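Side-chain contact in (R)-S-adenosyl-L-methionine hydrolase (Thermus thermophilus, PDB 2CW5), which hydrolyses S-adenosyl-L-methionine to adenosine and L-methionine, works as a homotrimer, and lacks chlorinase and fluorinase activity: residues 33-36 / 37-40. Numbering follows the deposited sequence.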
# COMPACT_ATOMS: atom_id res chain seq x y z
N VAL C 33 0.56 11.84 10.29
CA VAL C 33 0.21 11.86 8.84
C VAL C 33 -0.79 10.76 8.52
O VAL C 33 -0.52 9.57 8.72
CB VAL C 33 1.45 11.65 7.95
CG1 VAL C 33 1.05 11.63 6.47
CG2 VAL C 33 2.46 12.77 8.20
N VAL C 34 -1.96 11.16 8.02
CA VAL C 34 -3.00 10.21 7.68
C VAL C 34 -3.14 10.09 6.17
O VAL C 34 -3.39 11.08 5.47
CB VAL C 34 -4.35 10.66 8.27
CG1 VAL C 34 -5.41 9.60 8.00
CG2 VAL C 34 -4.19 10.90 9.78
N ASP C 35 -2.98 8.87 5.66
CA ASP C 35 -3.10 8.67 4.22
C ASP C 35 -4.57 8.70 3.80
O ASP C 35 -5.46 8.23 4.52
CB ASP C 35 -2.49 7.33 3.80
CG ASP C 35 -0.99 7.29 3.96
OD1 ASP C 35 -0.32 8.30 3.63
OD2 ASP C 35 -0.46 6.25 4.40
N LEU C 36 -4.80 9.28 2.63
CA LEU C 36 -6.14 9.32 2.05
C LEU C 36 -6.15 8.21 1.01
O LEU C 36 -6.96 7.28 1.09
CB LEU C 36 -6.40 10.67 1.38
CG LEU C 36 -6.59 11.87 2.32
CD1 LEU C 36 -6.77 13.15 1.51
CD2 LEU C 36 -7.82 11.63 3.19
N ALA C 37 -5.23 8.30 0.05
CA ALA C 37 -5.12 7.30 -1.01
C ALA C 37 -3.78 7.47 -1.74
O ALA C 37 -3.30 8.59 -1.89
CB ALA C 37 -6.28 7.45 -2.00
N HIS C 38 -3.19 6.35 -2.18
CA HIS C 38 -1.92 6.39 -2.88
C HIS C 38 -1.87 5.46 -4.09
O HIS C 38 -0.98 5.57 -4.93
CB HIS C 38 -0.77 6.04 -1.92
CG HIS C 38 -0.53 7.07 -0.86
ND1 HIS C 38 -0.19 8.37 -1.15
CD2 HIS C 38 -0.65 7.00 0.49
CE1 HIS C 38 -0.12 9.07 -0.03
NE2 HIS C 38 -0.40 8.26 0.98
N ALA C 39 -2.82 4.54 -4.17
CA ALA C 39 -2.87 3.60 -5.29
C ALA C 39 -3.81 4.09 -6.39
O ALA C 39 -4.51 3.29 -7.01
CB ALA C 39 -3.32 2.22 -4.79
N LEU C 40 -3.84 5.40 -6.61
CA LEU C 40 -4.70 5.99 -7.64
C LEU C 40 -4.03 5.90 -9.01
O LEU C 40 -2.80 5.92 -9.11
CB LEU C 40 -4.98 7.46 -7.32
CG LEU C 40 -5.69 7.75 -5.99
CD1 LEU C 40 -5.77 9.26 -5.79
CD2 LEU C 40 -7.07 7.12 -5.98
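The imidazole of His38 meets the carboxylate of Asp35 at its edge: OD1 of Asp35 lies nearly in the ring plane, whereas the ring edge stands over the carboxylate, whose plane is turned 85° from that of the imidazole. NE2 of His38 donates to OD1 of Asp35 over 2.7 Å, with a fairly straight N-H...O angle of 157°. The proton arrives from above the carboxylate, well out of its plane. CD2 of His38 comes to 3.5 Å from CG of Asp35, and CB of Asp35 lies 3.6 Å from NE2 of His38, so the acid stem also borders this edge. The two side chains cross at about a right angle. In His38, CG is anti to the carbonyl carbon (chi1 -68°), which carries the ring back alongside the chain toward the end of strand 34-37, the outermost strand of the mixed sheet within its chain. Both imidazole nitrogens are engaged, since ND1 bonds to Ser8 OG, and Phe6 of the adjoining parallel strand 4-8 meets the ring edge-to-face. OD2 of Asp35 is held separately, in a salt bridge with Lys21, while Leu12 of a second subunit also packs on His38. The end of the Leu36 side chain leads away from His38 and packs on Leu52 and Ala55 of helix 45-55. An asparagine in place of Asp35 would probably weaken the hold on His38 NE2 and leave the Lys21 ammonium without this counter-charge. The His38 side chain lies about 7 Å from that of Asp9, which probably binds adenosine; this puts the pair near the probable adenosine site. Here the buried His-carboxylate hydrogen bond and the ND1 bond to Ser8 OG together fix the imidazole's rotation, and the anionic partner is likely to favour a proton on NE2.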